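Local coordinates for protein short chain dehydrogenase (Salmonella typhi, PDB 3G1T) that probably catalyses NAD(P)(H)-dependent oxidation or reduction as a short-chain dehydrogenase of Rossmann fold, at residues A162-Y167 and A206-T211; G147-T152 and Q179-E184; T33-G38 and Q56-E61. All blocks are in the same frame, centred on the assembly; numbering follows the deposited sequence.

Contact 1: residues A162-Y167 and A206-T211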
loop_
_atom_site.group_PDB
_atom_site.type_symbol
_atom_site.label_atom_id
_atom_site.label_comp_id
_atom_site.label_asym_id
_atom_site.label_seq_id
_atom_site.Cartn_x
_atom_site.Cartn_y
_atom_site.Cartn_z
ATOM N N ALA A 162 -5.065 13.857 5.997
ATOM C CA ALA A 162 -6.365 13.647 6.588
ATOM C C ALA A 162 -7.406 13.431 5.522
ATOM O O ALA A 162 -7.467 14.202 4.517
ATOM C CB ALA A 162 -6.811 14.908 7.474
ATOM N N ASN A 163 -8.273 12.451 5.821
ATOM C CA ASN A 163 -9.467 12.093 5.064
ATOM C C ASN A 163 -9.199 11.356 3.783
ATOM O O ASN A 163 -10.136 11.037 3.130
ATOM C CB ASN A 163 -10.363 13.341 4.790
ATOM C CG ASN A 163 -10.872 13.920 6.065
ATOM O OD1 ASN A 163 -11.394 13.192 6.893
ATOM N ND2 ASN A 163 -10.693 15.274 6.263
ATOM N N TRP A 164 -7.922 11.068 3.433
ATOM C CA TRP A 164 -7.661 10.373 2.196
ATOM C C TRP A 164 -7.607 8.831 2.312
ATOM O O TRP A 164 -7.519 8.130 1.294
ATOM C CB TRP A 164 -6.472 10.964 1.460
ATOM C CG TRP A 164 -6.863 12.274 0.813
ATOM C CD1 TRP A 164 -6.757 13.473 1.358
ATOM C CD2 TRP A 164 -7.370 12.465 -0.528
ATOM N NE1 TRP A 164 -7.250 14.466 0.465
ATOM C CE2 TRP A 164 -7.639 13.856 -0.686
ATOM C CE3 TRP A 164 -7.649 11.598 -1.584
ATOM C CZ2 TRP A 164 -8.094 14.411 -1.922
ATOM C CZ3 TRP A 164 -8.114 12.125 -2.823
ATOM C CH2 TRP A 164 -8.325 13.533 -2.964
ATOM N N GLY A 165 -7.701 8.347 3.552
ATOM C CA GLY A 165 -8.044 6.915 3.866
ATOM C C GLY A 165 -7.499 5.837 2.917
ATOM O O GLY A 165 -6.245 5.834 2.630
ATOM N N ALA A 166 -8.402 4.997 2.375
ATOM C CA ALA A 166 -7.995 3.908 1.491
ATOM C C ALA A 166 -7.278 4.404 0.240
ATOM O O ALA A 166 -6.330 3.814 -0.220
ATOM C CB ALA A 166 -9.201 3.011 1.144
ATOM N N TYR A 167 -7.741 5.486 -0.341
ATOM C CA TYR A 167 -7.092 6.014 -1.558
ATOM C C TYR A 167 -5.578 6.285 -1.339
ATOM O O TYR A 167 -4.727 5.794 -2.121
ATOM C CB TYR A 167 -7.758 7.329 -1.990
ATOM C CG TYR A 167 -7.336 7.725 -3.413
ATOM C CD1 TYR A 167 -7.779 6.947 -4.520
ATOM C CD2 TYR A 167 -6.482 8.827 -3.664
ATOM C CE1 TYR A 167 -7.425 7.302 -5.838
ATOM C CE2 TYR A 167 -6.115 9.161 -5.010
ATOM C CZ TYR A 167 -6.624 8.414 -6.038
ATOM O OH TYR A 167 -6.289 8.675 -7.344
ATOM N N ALA A 206 -14.010 15.999 -8.884
ATOM C CA ALA A 206 -15.198 16.731 -8.436
ATOM C C ALA A 206 -15.894 16.053 -7.252
ATOM O O ALA A 206 -16.564 16.718 -6.430
ATOM C CB ALA A 206 -16.169 16.968 -9.634
ATOM N N SER A 207 -15.750 14.724 -7.158
ATOM C CA SER A 207 -16.437 13.970 -6.115
ATOM C C SER A 207 -15.711 14.276 -4.790
ATOM O O SER A 207 -16.315 14.573 -3.746
ATOM C CB SER A 207 -16.380 12.497 -6.462
ATOM O OG SER A 207 -16.926 11.770 -5.366
ATOM N N ALA A 208 -14.391 14.273 -4.861
ATOM C CA ALA A 208 -13.587 14.594 -3.697
ATOM C C ALA A 208 -13.720 16.077 -3.273
ATOM O O ALA A 208 -13.673 16.374 -2.099
ATOM C CB ALA A 208 -12.056 14.172 -3.953
ATOM N N PHE A 209 -13.824 16.996 -4.249
ATOM C CA PHE A 209 -13.847 18.458 -3.949
ATOM C C PHE A 209 -15.125 19.054 -4.590
ATOM O O PHE A 209 -15.032 19.859 -5.557
ATOM C CB PHE A 209 -12.660 19.157 -4.576
ATOM C CG PHE A 209 -11.350 18.719 -4.025
ATOM C CD1 PHE A 209 -10.790 19.398 -2.919
ATOM C CD2 PHE A 209 -10.620 17.708 -4.639
ATOM C CE1 PHE A 209 -9.573 19.018 -2.391
ATOM C CE2 PHE A 209 -9.423 17.319 -4.108
ATOM C CZ PHE A 209 -8.887 17.965 -2.996
ATOM N N PRO A 210 -16.276 18.776 -3.981
ATOM C CA PRO A 210 -17.565 19.292 -4.579
ATOM C C PRO A 210 -17.732 20.831 -4.692
ATOM O O PRO A 210 -18.466 21.337 -5.590
ATOM C CB PRO A 210 -18.642 18.618 -3.725
ATOM C CG PRO A 210 -17.865 18.177 -2.382
ATOM C CD PRO A 210 -16.517 17.859 -2.835
ATOM N N THR A 211 -17.013 21.565 -3.835
ATOM C CA THR A 211 -17.080 23.041 -3.893
ATOM C C THR A 211 -16.213 23.637 -4.991
ATOM O O THR A 211 -16.500 24.738 -5.464
ATOM C CB THR A 211 -16.740 23.711 -2.508
ATOM O OG1 THR A 211 -15.431 23.324 -2.083
ATOM C CG2 THR A 211 -17.764 23.255 -1.402
#
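No polar bond links Trp164 to Ala208 or Phe209; what crosses between 162-167 and 206-211 is hydrocarbon alone. The approach is made by the six-membered ring of Trp164. Its CH2 lies 3.9 Å from Ala208 CB, a methyl that the end of helix 203-208 directs at the indole. Next to it, Trp164 CZ2 comes within 3.8 Å of Phe209 CZ and 3.9 Å of Phe209 CE2. Phe209 CE2 and CZ meet the indole at its edge, roughly level with the ring, and the two aromatic side chains run nearly perpendicular to each other. Trp164 has CG anti to its own carbonyl carbon (chi1 -75°), and the benzo end reaches the second segment although its CB does not aim there. Phe209, the first residue to leave helical geometry after helix 203-208, also reaches the contact through the end of its side chain; its ring makes a cation-pi contact with Arg205. The backbones stay well apart, with 9.4 Å between Trp164 CA and Ala208 CA. The neighbouring Asn163 N and Ala162 N are hydrogen-bonded to Glu184 and Asp183 of the second subunit, respectively. Tyr167 heads the Tyr-x-x-x-Lys sequence of short-chain dehydrogenases, and in relatives the region around helix 203-208 borders the substrate site. All three touching residues are partly exposed and also meet crystal neighbours. With no directional bond between the segments, the contact rests on dispersion between the indole, one methyl and the end of a phenyl ring.

Contact 2: residues G147-T152 and Q179-E184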
loop_
_atom_site.group_PDB
_atom_site.type_symbol
_atom_site.label_atom_id
_atom_site.label_comp_id
_atom_site.label_asym_id
_atom_site.label_seq_id
_atom_site.Cartn_x
_atom_site.Cartn_y
_atom_site.Cartn_z
ATOM N N GLY A 147 10.049 -1.171 -23.651
ATOM C CA GLY A 147 8.663 -1.234 -23.084
ATOM C C GLY A 147 8.526 -0.187 -21.980
ATOM O O GLY A 147 9.498 0.192 -21.301
ATOM N N SER A 148 7.297 0.317 -21.795
ATOM C CA SER A 148 7.093 1.394 -20.735
ATOM C C SER A 148 5.769 1.067 -19.981
ATOM O O SER A 148 4.715 0.930 -20.604
ATOM C CB SER A 148 6.997 2.783 -21.372
ATOM O OG SER A 148 6.756 3.790 -20.365
ATOM N N LEU A 149 5.882 0.863 -18.682
ATOM C CA LEU A 149 4.731 0.482 -17.798
ATOM C C LEU A 149 4.562 1.714 -16.850
ATOM O O LEU A 149 5.533 2.225 -16.232
ATOM C CB LEU A 149 5.144 -0.763 -16.994
ATOM C CG LEU A 149 4.231 -1.200 -15.816
ATOM C CD1 LEU A 149 2.875 -1.584 -16.397
ATOM C CD2 LEU A 149 4.841 -2.405 -15.181
ATOM N N VAL A 150 3.344 2.241 -16.825
ATOM C CA VAL A 150 3.103 3.469 -16.117
ATOM C C VAL A 150 1.955 3.204 -15.156
ATOM O O VAL A 150 0.914 2.660 -15.578
ATOM C CB VAL A 150 2.716 4.632 -17.101
ATOM C CG1 VAL A 150 2.303 5.899 -16.239
ATOM C CG2 VAL A 150 3.994 4.934 -18.016
ATOM N N PHE A 151 2.140 3.597 -13.894
ATOM C CA PHE A 151 1.046 3.562 -12.892
ATOM C C PHE A 151 0.557 4.964 -12.601
ATOM O O PHE A 151 1.263 5.935 -12.781
ATOM C CB PHE A 151 1.512 2.907 -11.582
ATOM C CG PHE A 151 1.903 1.443 -11.725
ATOM C CD1 PHE A 151 0.953 0.420 -11.647
ATOM C CD2 PHE A 151 3.265 1.111 -11.991
ATOM C CE1 PHE A 151 1.301 -0.985 -11.750
ATOM C CE2 PHE A 151 3.617 -0.276 -12.115
ATOM C CZ PHE A 151 2.707 -1.296 -12.012
ATOM N N THR A 152 -0.705 5.050 -12.124
ATOM C CA THR A 152 -1.277 6.354 -11.686
ATOM C C THR A 152 -1.124 6.506 -10.180
ATOM O O THR A 152 -1.534 5.649 -9.401
ATOM C CB THR A 152 -2.760 6.413 -12.113
ATOM O OG1 THR A 152 -2.847 6.269 -13.523
ATOM C CG2 THR A 152 -3.315 7.822 -11.672
ATOM N N GLN A 179 8.216 0.796 -7.590
ATOM C CA GLN A 179 9.692 0.751 -7.253
ATOM C C GLN A 179 10.239 -0.658 -7.281
ATOM O O GLN A 179 11.338 -0.804 -7.828
ATOM C CB GLN A 179 9.995 1.333 -5.872
ATOM C CG GLN A 179 9.721 2.854 -5.878
ATOM C CD GLN A 179 10.134 3.503 -4.587
ATOM O OE1 GLN A 179 10.950 2.971 -3.825
ATOM N NE2 GLN A 179 9.584 4.696 -4.330
ATOM N N VAL A 180 9.464 -1.641 -6.828
ATOM C CA VAL A 180 9.911 -3.100 -6.910
ATOM C C VAL A 180 10.116 -3.482 -8.379
ATOM O O VAL A 180 11.171 -4.044 -8.757
ATOM C CB VAL A 180 8.962 -4.043 -6.200
ATOM C CG1 VAL A 180 9.356 -5.567 -6.407
ATOM C CG2 VAL A 180 9.037 -3.723 -4.691
ATOM N N LEU A 181 9.074 -3.229 -9.204
ATOM C CA LEU A 181 9.114 -3.565 -10.621
ATOM C C LEU A 181 10.272 -2.857 -11.341
ATOM O O LEU A 181 11.043 -3.487 -12.111
ATOM C CB LEU A 181 7.768 -3.105 -11.305
ATOM C CG LEU A 181 6.652 -4.023 -10.960
ATOM C CD1 LEU A 181 5.282 -3.322 -11.143
ATOM C CD2 LEU A 181 6.626 -5.308 -11.833
ATOM N N ALA A 182 10.437 -1.560 -11.038
ATOM C CA ALA A 182 11.458 -0.777 -11.720
ATOM C C ALA A 182 12.804 -1.393 -11.362
ATOM O O ALA A 182 13.659 -1.520 -12.261
ATOM C CB ALA A 182 11.410 0.662 -11.193
ATOM N N ASP A 183 13.012 -1.697 -10.064
ATOM C CA ASP A 183 14.339 -2.376 -9.662
ATOM C C ASP A 183 14.531 -3.702 -10.338
ATOM O O ASP A 183 15.631 -3.999 -10.826
ATOM C CB ASP A 183 14.386 -2.564 -8.165
ATOM C CG ASP A 183 15.855 -2.803 -7.638
ATOM O OD1 ASP A 183 16.808 -2.097 -8.081
ATOM O OD2 ASP A 183 16.021 -3.567 -6.718
ATOM N N GLU A 184 13.491 -4.476 -10.521
ATOM C CA GLU A 184 13.658 -5.787 -11.153
ATOM C C GLU A 184 13.998 -5.745 -12.631
ATOM O O GLU A 184 14.534 -6.752 -13.147
ATOM C CB GLU A 184 12.403 -6.639 -10.997
ATOM C CG GLU A 184 12.190 -6.964 -9.440
ATOM C CD GLU A 184 11.015 -7.892 -9.163
ATOM O OE1 GLU A 184 10.239 -8.305 -10.056
ATOM O OE2 GLU A 184 10.803 -8.277 -7.975
#
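Leu149 and Phe151, on one face of strand 147-152, receive a single residue of helix segment 179-184, Leu181. Gln179 begins this segment facing the second subunit, where its OE1 accepts a hydrogen bond from Gly160 N of that chain; within the helix its carbonyl O takes Asp183 N at 2.9 Å. Val180 packs against Arg161 of the second subunit. Leu181 turns inward, and its CD1 branch does all the touching of the strand. Its two torsions together (chi1 -75°, chi2 158°) bring CD1 to the edge of the Phe151 ring, 3.4 Å from Phe151 CZ and 3.6 Å from Phe151 CE2. The same methyl lies 4.2 Å from Leu149 CD2. Asp183 OD2 and Glu184 OE1 then accept from Ala162 N and Met111 N of the partner chain. The contact seats the helix of the beta-alpha-beta unit 147-152, 165-185, 190-196 against its first strand; Val192 of the last strand touches both Phe151 and Leu181, and helix 116-142 also packs on Leu149 and Phe151. Leu181 thus meets the sheet by apolar packing and also touches Met111 of the second subunit, while Gln179, Asp183 and Glu184 supply polar bonds to that chain.

Contact 3: residues T33-G38 and Q56-E61; sequences TYARYG and QHIADE
Arg36 and Glu61 tie together helices 25-36 and 48-62, the first two helices of the Rossmann fold, by a side-on salt bridge. Arg36 NE donates to Glu61 OE1 at 2.7 Å (N-H...O 161°), and Arg36 NH2 to Glu61 OE2 at 2.8 Å, almost straight at 176°. The guanidinium and carboxylate planes are only 12° apart; two bonds, one to each oxygen on its syn side, hold both groups against rotation. Extended from CG to NE, the Arg36 chain spans the gap between the helices although its CB does not face the other one. The His57 ring is carried toward Arg36, bringing NE2 to 3.7 Å from Arg36 NH2, at the guanidinium edge. Beneath this partly exposed polar side lies the buried apolar layer: Ala35 CB meets Ile58 CG2 at 3.6 Å, where the helices come close enough to leave 6.8 Å between Ala35 CA and Ile58 CA. Leu32 and Pro66 both touch Ile58, and Val41 of strand 40-45 backs Ala35. Just past Arg36 the helix ends in a Schellman motif around Gly38, at positive phi: Ala39 N bonds to Tyr34 O, and Gly38 N to Ala35 O at 3.0 Å.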
loop_
_atom_site.group_PDB
_atom_site.type_symbol
_atom_site.label_atom_id
_atom_site.label_comp_id
_atom_site.label_asym_id
_atom_site.label_seq_id
_atom_site.Cartn_x
_atom_site.Cartn_y
_atom_site.Cartn_z
ATOM N N THR A 33 -5.058 10.522 -27.588
ATOM C CA THR A 33 -3.785 11.201 -27.806
ATOM C C THR A 33 -2.728 10.192 -28.297
ATOM O O THR A 33 -2.003 10.446 -29.267
ATOM C CB THR A 33 -3.225 11.851 -26.501
ATOM O OG1 THR A 33 -4.184 12.701 -25.884
ATOM C CG2 THR A 33 -2.046 12.718 -26.820
ATOM N N TYR A 34 -2.641 9.059 -27.637
ATOM C CA TYR A 34 -1.678 8.008 -28.155
ATOM C C TYR A 34 -1.961 7.577 -29.601
ATOM O O TYR A 34 -1.024 7.501 -30.403
ATOM C CB TYR A 34 -1.609 6.807 -27.214
ATOM C CG TYR A 34 -1.061 7.065 -25.845
ATOM C CD1 TYR A 34 -0.233 8.165 -25.585
ATOM C CD2 TYR A 34 -1.346 6.168 -24.818
ATOM C CE1 TYR A 34 0.287 8.389 -24.285
ATOM C CE2 TYR A 34 -0.839 6.342 -23.525
ATOM C CZ TYR A 34 -0.018 7.415 -23.262
ATOM O OH TYR A 34 0.523 7.516 -21.990
ATOM N N ALA A 35 -3.245 7.356 -29.944
ATOM C CA ALA A 35 -3.649 7.063 -31.345
ATOM C C ALA A 35 -3.257 8.224 -32.293
ATOM O O ALA A 35 -2.731 7.994 -33.404
ATOM C CB ALA A 35 -5.119 6.721 -31.395
ATOM N N ARG A 36 -3.468 9.470 -31.864
ATOM C CA ARG A 36 -3.074 10.625 -32.674
ATOM C C ARG A 36 -1.571 10.780 -32.929
ATOM O O ARG A 36 -1.169 11.338 -33.989
ATOM C CB ARG A 36 -3.647 11.896 -32.073
ATOM C CG ARG A 36 -5.181 12.017 -32.223
ATOM C CD ARG A 36 -5.772 13.067 -31.236
ATOM N NE ARG A 36 -7.248 13.100 -31.333
ATOM C CZ ARG A 36 -8.072 13.532 -30.368
ATOM N NH1 ARG A 36 -7.577 13.933 -29.211
ATOM N NH2 ARG A 36 -9.403 13.510 -30.550
ATOM N N TYR A 37 -0.744 10.248 -32.017
ATOM C CA TYR A 37 0.713 10.191 -32.236
ATOM C C TYR A 37 1.138 8.848 -32.816
ATOM O O TYR A 37 2.290 8.495 -32.657
ATOM C CB TYR A 37 1.521 10.516 -30.947
ATOM C CG TYR A 37 1.520 12.018 -30.687
ATOM C CD1 TYR A 37 2.602 12.803 -31.045
ATOM C CD2 TYR A 37 0.371 12.648 -30.183
ATOM C CE1 TYR A 37 2.602 14.215 -30.855
ATOM C CE2 TYR A 37 0.331 14.050 -29.982
ATOM C CZ TYR A 37 1.451 14.825 -30.331
ATOM O OH TYR A 37 1.428 16.207 -30.120
ATOM N N GLY A 38 0.262 8.117 -33.494
ATOM C CA GLY A 38 0.648 6.889 -34.280
ATOM C C GLY A 38 0.598 5.567 -33.581
ATOM O O GLY A 38 0.756 4.508 -34.238
ATOM N N GLN A 56 -14.599 3.875 -31.437
ATOM C CA GLN A 56 -15.218 4.403 -32.670
ATOM C C GLN A 56 -14.718 5.816 -32.981
ATOM O O GLN A 56 -14.494 6.168 -34.124
ATOM C CB GLN A 56 -16.753 4.387 -32.565
ATOM C CG GLN A 56 -17.339 2.979 -32.315
ATOM C CD GLN A 56 -18.188 2.393 -33.463
ATOM O OE1 GLN A 56 -19.027 1.512 -33.229
ATOM N NE2 GLN A 56 -17.946 2.864 -34.703
ATOM N N HIS A 57 -14.485 6.595 -31.932
ATOM C CA HIS A 57 -13.951 7.947 -32.073
ATOM C C HIS A 57 -12.546 7.824 -32.673
ATOM O O HIS A 57 -12.236 8.506 -33.629
ATOM C CB HIS A 57 -14.010 8.659 -30.690
ATOM C CG HIS A 57 -13.561 10.101 -30.677
ATOM N ND1 HIS A 57 -13.815 10.938 -29.608
ATOM C CD2 HIS A 57 -12.913 10.865 -31.596
ATOM C CE1 HIS A 57 -13.305 12.140 -29.843
ATOM N NE2 HIS A 57 -12.766 12.129 -31.047
ATOM N N ILE A 58 -11.715 6.903 -32.176
ATOM C CA ILE A 58 -10.341 6.741 -32.693
ATOM C C ILE A 58 -10.451 6.247 -34.151
ATOM O O ILE A 58 -9.724 6.755 -35.022
ATOM C CB ILE A 58 -9.505 5.760 -31.789
ATOM C CG1 ILE A 58 -9.123 6.413 -30.454
ATOM C CG2 ILE A 58 -8.221 5.169 -32.523
ATOM C CD1 ILE A 58 -8.680 5.385 -29.339
ATOM N N ALA A 59 -11.356 5.289 -34.408
ATOM C CA ALA A 59 -11.577 4.756 -35.780
ATOM C C ALA A 59 -11.991 5.850 -36.734
ATOM O O ALA A 59 -11.444 5.948 -37.846
ATOM C CB ALA A 59 -12.585 3.655 -35.808
ATOM N N ASP A 60 -12.890 6.712 -36.270
ATOM C CA ASP A 60 -13.289 7.909 -37.074
ATOM C C ASP A 60 -12.133 8.838 -37.415
ATOM O O ASP A 60 -12.176 9.556 -38.425
ATOM C CB ASP A 60 -14.359 8.726 -36.378
ATOM C CG ASP A 60 -15.681 7.999 -36.286
ATOM O OD1 ASP A 60 -15.837 6.998 -37.007
ATOM O OD2 ASP A 60 -16.536 8.443 -35.480
ATOM N N GLU A 61 -11.117 8.866 -36.564
ATOM C CA GLU A 61 -9.951 9.693 -36.836
ATOM C C GLU A 61 -8.762 8.944 -37.515
ATOM O O GLU A 61 -8.066 9.534 -38.320
ATOM C CB GLU A 61 -9.450 10.339 -35.550
ATOM C CG GLU A 61 -10.174 11.552 -35.063
ATOM C CD GLU A 61 -9.687 11.953 -33.668
ATOM O OE1 GLU A 61 -8.465 11.717 -33.350
ATOM O OE2 GLU A 61 -10.509 12.462 -32.880
#

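Overall arrangement
Contact 2 is core, contact 3 partly buried, and contact 1 at the surface. Contacts 1 and 2 both use helix 165-185, at its start and near its end, with centres 26 Å apart; both also touch the second subunit, where 162-163 of one chain bind 183-184 of the other. Contact 3 belongs to the earlier half of the Rossmann fold, its centre 32 Å from that of contact 1, and no other chain of the assembly touches it. Chemistry follows place: helix against sheet is purely apolar, the two neighbouring helices add a salt bridge at the partly exposed side of an apolar base, and contact 1 has the indole edge met by Phe209, plus an alanine methyl.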